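PDB 3AII: glutamyl-tRNA synthetase from Methanothermobacter thermautotrophicus, which probably joins glutamate to tRNA in two steps, activating it with ATP to Glu-AMP before passing it to the acceptor end of the tRNA. Local coordinates for residues S277-D282 and Y305-L310; D144-D149 and S345-P350. One frame throughout, in Å; residues are numbered along the deposited sequence.

Interaction 1. Residues S277-D282 and Y305-L310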
# COMPACT_ATOMS: atom_id res chain seq x y z
N SER A 277 -11.83 17.35 -14.25
CA SER A 277 -11.51 17.88 -12.93
C SER A 277 -10.01 17.92 -12.67
O SER A 277 -9.52 18.86 -12.05
CB SER A 277 -12.21 17.09 -11.83
OG SER A 277 -11.79 15.73 -11.85
N VAL A 278 -9.28 16.94 -13.20
CA VAL A 278 -7.82 16.90 -13.02
C VAL A 278 -7.17 18.11 -13.72
O VAL A 278 -6.34 18.81 -13.13
CB VAL A 278 -7.21 15.57 -13.52
CG1 VAL A 278 -5.70 15.66 -13.67
CG2 VAL A 278 -7.58 14.44 -12.58
N ALA A 279 -7.54 18.35 -14.97
CA ALA A 279 -6.98 19.47 -15.71
C ALA A 279 -7.31 20.80 -15.06
O ALA A 279 -6.44 21.66 -14.90
CB ALA A 279 -7.49 19.46 -17.15
N VAL A 280 -8.57 20.99 -14.69
CA VAL A 280 -8.97 22.24 -14.04
C VAL A 280 -8.19 22.45 -12.73
O VAL A 280 -7.68 23.56 -12.45
CB VAL A 280 -10.50 22.28 -13.78
CG1 VAL A 280 -10.87 23.46 -12.88
CG2 VAL A 280 -11.27 22.39 -15.11
N ASP A 281 -8.08 21.40 -11.93
CA ASP A 281 -7.41 21.52 -10.63
C ASP A 281 -5.90 21.65 -10.77
O ASP A 281 -5.28 22.44 -10.05
CB ASP A 281 -7.78 20.36 -9.73
CG ASP A 281 -9.21 20.48 -9.21
OD1 ASP A 281 -9.82 21.55 -9.40
OD2 ASP A 281 -9.70 19.49 -8.65
N ASP A 282 -5.31 20.92 -11.71
CA ASP A 282 -3.87 21.08 -11.93
C ASP A 282 -3.57 22.53 -12.31
O ASP A 282 -2.60 23.12 -11.84
CB ASP A 282 -3.36 20.12 -13.02
CG ASP A 282 -3.12 18.71 -12.52
OD1 ASP A 282 -3.11 18.50 -11.29
OD2 ASP A 282 -2.93 17.81 -13.36
N TYR A 305 -6.57 19.14 -24.84
CA TYR A 305 -7.63 19.90 -25.51
C TYR A 305 -8.30 20.92 -24.61
O TYR A 305 -8.68 22.00 -25.04
CB TYR A 305 -8.69 18.96 -26.09
CG TYR A 305 -8.22 18.20 -27.30
CD1 TYR A 305 -7.70 16.92 -27.18
CD2 TYR A 305 -8.28 18.78 -28.56
CE1 TYR A 305 -7.25 16.23 -28.29
CE2 TYR A 305 -7.84 18.09 -29.67
CZ TYR A 305 -7.32 16.83 -29.53
OH TYR A 305 -6.88 16.15 -30.64
N LEU A 306 -8.43 20.56 -23.33
CA LEU A 306 -9.01 21.46 -22.35
C LEU A 306 -8.12 22.66 -22.13
O LEU A 306 -8.59 23.80 -22.16
CB LEU A 306 -9.18 20.75 -21.01
CG LEU A 306 -10.34 19.77 -20.86
CD1 LEU A 306 -10.24 19.12 -19.49
CD2 LEU A 306 -11.66 20.49 -21.02
N TYR A 307 -6.84 22.40 -21.90
CA TYR A 307 -5.86 23.46 -21.69
C TYR A 307 -5.86 24.38 -22.91
O TYR A 307 -5.91 25.59 -22.79
CB TYR A 307 -4.45 22.89 -21.49
CG TYR A 307 -4.18 22.28 -20.12
CD1 TYR A 307 -3.83 23.09 -19.04
CD2 TYR A 307 -4.28 20.92 -19.92
CE1 TYR A 307 -3.56 22.54 -17.79
CE2 TYR A 307 -4.02 20.35 -18.65
CZ TYR A 307 -3.67 21.18 -17.61
OH TYR A 307 -3.41 20.64 -16.37
N ARG A 308 -5.84 23.77 -24.08
CA ARG A 308 -5.92 24.49 -25.35
C ARG A 308 -7.11 25.45 -25.41
O ARG A 308 -6.96 26.66 -25.66
CB ARG A 308 -6.06 23.48 -26.50
CG ARG A 308 -4.77 22.84 -26.96
CD ARG A 308 -5.04 22.04 -28.23
NE ARG A 308 -6.03 22.70 -29.07
CZ ARG A 308 -6.48 22.20 -30.22
NH1 ARG A 308 -7.39 22.86 -30.92
NH2 ARG A 308 -6.02 21.04 -30.66
N HIS A 309 -8.30 24.89 -25.20
CA HIS A 309 -9.53 25.66 -25.31
C HIS A 309 -9.63 26.79 -24.31
O HIS A 309 -10.19 27.83 -24.61
CB HIS A 309 -10.75 24.75 -25.17
CG HIS A 309 -11.04 23.93 -26.38
ND1 HIS A 309 -11.00 24.46 -27.66
CD2 HIS A 309 -11.39 22.63 -26.52
CE1 HIS A 309 -11.31 23.51 -28.53
NE2 HIS A 309 -11.55 22.40 -27.87
N LEU A 310 -9.08 26.57 -23.12
CA LEU A 310 -9.16 27.57 -22.05
C LEU A 310 -8.00 28.57 -22.10
O LEU A 310 -7.97 29.54 -21.33
CB LEU A 310 -9.25 26.87 -20.69
CG LEU A 310 -10.59 26.16 -20.45
CD1 LEU A 310 -10.50 25.17 -19.28
CD2 LEU A 310 -11.71 27.17 -20.22
O HOH W 1 -3.22 17.98 -16.03
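Ala279 meets two residues of the facing helix at once: its CB lies 3.6 Å from CD1 of Leu306 and 3.9 Å from CE2 of Tyr307. A methyl suits this place, because it lets the leucine branch and the aromatic ring both come close to one turn of helix 274-284. The Tyr307 side chain then runs on past Ala279 towards Asp282, and its OH stops 3.4 Å from CB of Asp282. Its CG stands anti to the carbonyl carbon (chi1 -76°), which carries the ring away from its own backbone and across to the other helix.

No direct hydrogen bond joins the segments; the polar link is a water. It lies in the plane of the Tyr307 ring, at the edge, 2.7 Å from Tyr307 OH, and donates to OD2 of Asp282, also at 2.7 Å. The carboxylate and the ring are nearly coplanar, 23° apart. A tyrosine fits here since its ring serves the apolar contact while the hydroxyl reaches the bridging water.

Asp282 is itself positioned by salt bridges, OD1 with Arg134 and OD2 with Arg100, which hold the carboxylate in place from both oxygens.

The short axes approach to 10.1 Å and cross at -52°, with Ala279 and Leu306 nearest in the backbone. This contact packs helix 274-284 against helix 299-310 in the catalytic domain. Leu306 also touches Leu182 of helix 172-184, and the salt bridge from Asp282 to Arg134 links helix 274-284 to strand 130-135.

Interaction 2. Residues D144-D149 and S345-P350; sequences DPEAYD and SGWDDP
Trp347 reaches Glu146 through its indole nitrogen, and this is the one hydrogen bond between the segments. NE1 donates to OE2 of Glu146 over 2.7 Å, nearly straight at 167°. The acceptor lies in the indole plane, at the ring edge, whereas the N-H meets the carboxylate from above its plane, the two flat groups being turned 76° apart. Glu146 CG sits between the backbone N and the carbonyl carbon (chi1 62°), and from there the extended chain carries the carboxylate out to the indole. Glutamate suits the place because it has the length to span this gap. A phenylalanine in place of Trp347 would probably leave Glu146 OE2 without its N-H donor and the carboxylate less firmly held in rotation.

The van der Waals contact comes from Asp144, whose OD1 lies 3.6 Å from CZ2 of Trp347, on the benzene part of the indole. The same OD1 is 2.6 Å from OE2 of Glu146, a separation at which one of the acids probably carries a proton.

Local bonds shape both segments. Asp144 OD2 accepts a weak capping bond from Glu146 N, at 3.3 Å, and the type I turn from Asp144 to Ala147 is closed by Ala147 N to Asp144 O. A second type I turn, from Gly346 to Asp349, presents Trp347 at its first central position, while Asp349 OD2 accepts from Ser345 N.

The contact thus joins the turn that leads into helix 147-158 to the loop between helices 333-341 and 355-360. Trp347 also packs on Ala335, Arg336 and Ile339 of helix 333-341 and on Pro108 of the predicted HIGH motif.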
# COMPACT_ATOMS: atom_id res chain seq x y z
N ASP A 144 -15.32 5.67 0.02
CA ASP A 144 -15.31 5.07 1.34
C ASP A 144 -15.09 6.18 2.36
O ASP A 144 -14.01 6.78 2.41
CB ASP A 144 -14.22 4.01 1.44
CG ASP A 144 -14.22 3.29 2.77
OD1 ASP A 144 -13.38 2.39 2.95
OD2 ASP A 144 -15.05 3.63 3.63
N PRO A 145 -16.11 6.48 3.15
CA PRO A 145 -16.08 7.61 4.09
C PRO A 145 -14.86 7.57 5.01
O PRO A 145 -14.34 8.62 5.37
CB PRO A 145 -17.35 7.41 4.92
CG PRO A 145 -18.24 6.61 4.06
CD PRO A 145 -17.37 5.71 3.26
N GLU A 146 -14.41 6.38 5.37
CA GLU A 146 -13.28 6.26 6.30
C GLU A 146 -11.95 6.68 5.66
O GLU A 146 -11.01 7.06 6.36
CB GLU A 146 -13.20 4.83 6.85
CG GLU A 146 -12.97 3.77 5.77
CD GLU A 146 -13.33 2.37 6.22
OE1 GLU A 146 -13.64 2.18 7.42
OE2 GLU A 146 -13.30 1.45 5.37
N ALA A 147 -11.89 6.64 4.33
CA ALA A 147 -10.64 6.93 3.63
C ALA A 147 -10.16 8.37 3.77
O ALA A 147 -8.96 8.64 3.65
CB ALA A 147 -10.76 6.56 2.15
N TYR A 148 -11.07 9.31 3.99
CA TYR A 148 -10.65 10.70 4.11
C TYR A 148 -9.63 10.87 5.23
O TYR A 148 -8.69 11.66 5.12
CB TYR A 148 -11.83 11.63 4.35
CG TYR A 148 -12.76 11.74 3.16
CD1 TYR A 148 -12.44 12.54 2.07
CD2 TYR A 148 -13.94 11.02 3.12
CE1 TYR A 148 -13.29 12.63 0.98
CE2 TYR A 148 -14.79 11.10 2.04
CZ TYR A 148 -14.47 11.90 0.98
OH TYR A 148 -15.33 11.98 -0.09
N ASP A 149 -9.84 10.16 6.33
CA ASP A 149 -8.89 10.22 7.44
C ASP A 149 -7.75 9.23 7.29
O ASP A 149 -6.63 9.49 7.75
CB ASP A 149 -9.61 10.01 8.77
CG ASP A 149 -10.49 11.19 9.16
OD1 ASP A 149 -10.18 12.34 8.76
OD2 ASP A 149 -11.50 10.96 9.86
N SER A 345 -10.36 -9.44 8.04
CA SER A 345 -10.66 -8.95 9.38
C SER A 345 -10.75 -7.43 9.40
O SER A 345 -11.31 -6.84 10.33
CB SER A 345 -9.58 -9.41 10.36
OG SER A 345 -8.28 -9.09 9.88
N GLY A 346 -10.20 -6.81 8.36
CA GLY A 346 -10.12 -5.36 8.29
C GLY A 346 -9.10 -4.94 7.26
O GLY A 346 -8.56 -5.78 6.53
N TRP A 347 -8.83 -3.65 7.19
CA TRP A 347 -7.90 -3.13 6.20
C TRP A 347 -6.47 -3.59 6.50
O TRP A 347 -5.60 -3.53 5.63
CB TRP A 347 -7.98 -1.61 6.15
CG TRP A 347 -9.21 -1.11 5.43
CD1 TRP A 347 -10.27 -0.46 5.97
CD2 TRP A 347 -9.49 -1.25 4.03
NE1 TRP A 347 -11.20 -0.16 4.99
CE2 TRP A 347 -10.74 -0.64 3.79
CE3 TRP A 347 -8.80 -1.82 2.95
CZ2 TRP A 347 -11.31 -0.58 2.52
CZ3 TRP A 347 -9.37 -1.76 1.69
CH2 TRP A 347 -10.61 -1.15 1.49
N ASP A 348 -6.25 -4.04 7.73
CA ASP A 348 -4.92 -4.53 8.12
C ASP A 348 -4.83 -6.07 8.17
O ASP A 348 -3.97 -6.64 8.84
CB ASP A 348 -4.47 -3.90 9.44
CG ASP A 348 -5.41 -4.20 10.58
OD1 ASP A 348 -6.46 -4.82 10.34
OD2 ASP A 348 -5.10 -3.81 11.72
N ASP A 349 -5.72 -6.73 7.43
CA ASP A 349 -5.65 -8.19 7.29
C ASP A 349 -4.40 -8.51 6.47
O ASP A 349 -4.16 -7.87 5.45
CB ASP A 349 -6.91 -8.69 6.57
CG ASP A 349 -6.99 -10.22 6.50
OD1 ASP A 349 -6.12 -10.84 5.85
OD2 ASP A 349 -7.93 -10.80 7.09
N PRO A 350 -3.58 -9.48 6.93
CA PRO A 350 -2.27 -9.70 6.30
C PRO A 350 -2.36 -10.16 4.85
O PRO A 350 -1.38 -10.08 4.11
CB PRO A 350 -1.62 -10.76 7.19
CG PRO A 350 -2.75 -11.43 7.87
CD PRO A 350 -3.79 -10.37 8.07

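How the interactions relate
Both interactions belong to the class I catalytic domain, yet their centres are 32 Å apart and their nearest atoms about 12 Å, so they do not touch. Along the chain the order is nested: residues 144-149 come first, then both halves of interaction 1, and finally 345-350. Interaction 1 is a short-range, buried packing of two helices through segments 22 residues apart. Interaction 2 closes a loop of 195 residues and is partly buried, nearer the centre of the chain. Together they join parts of one domain at two sequence scales, one between neighbouring helices, the other between the turn leading into helix 147-158 and a much later loop.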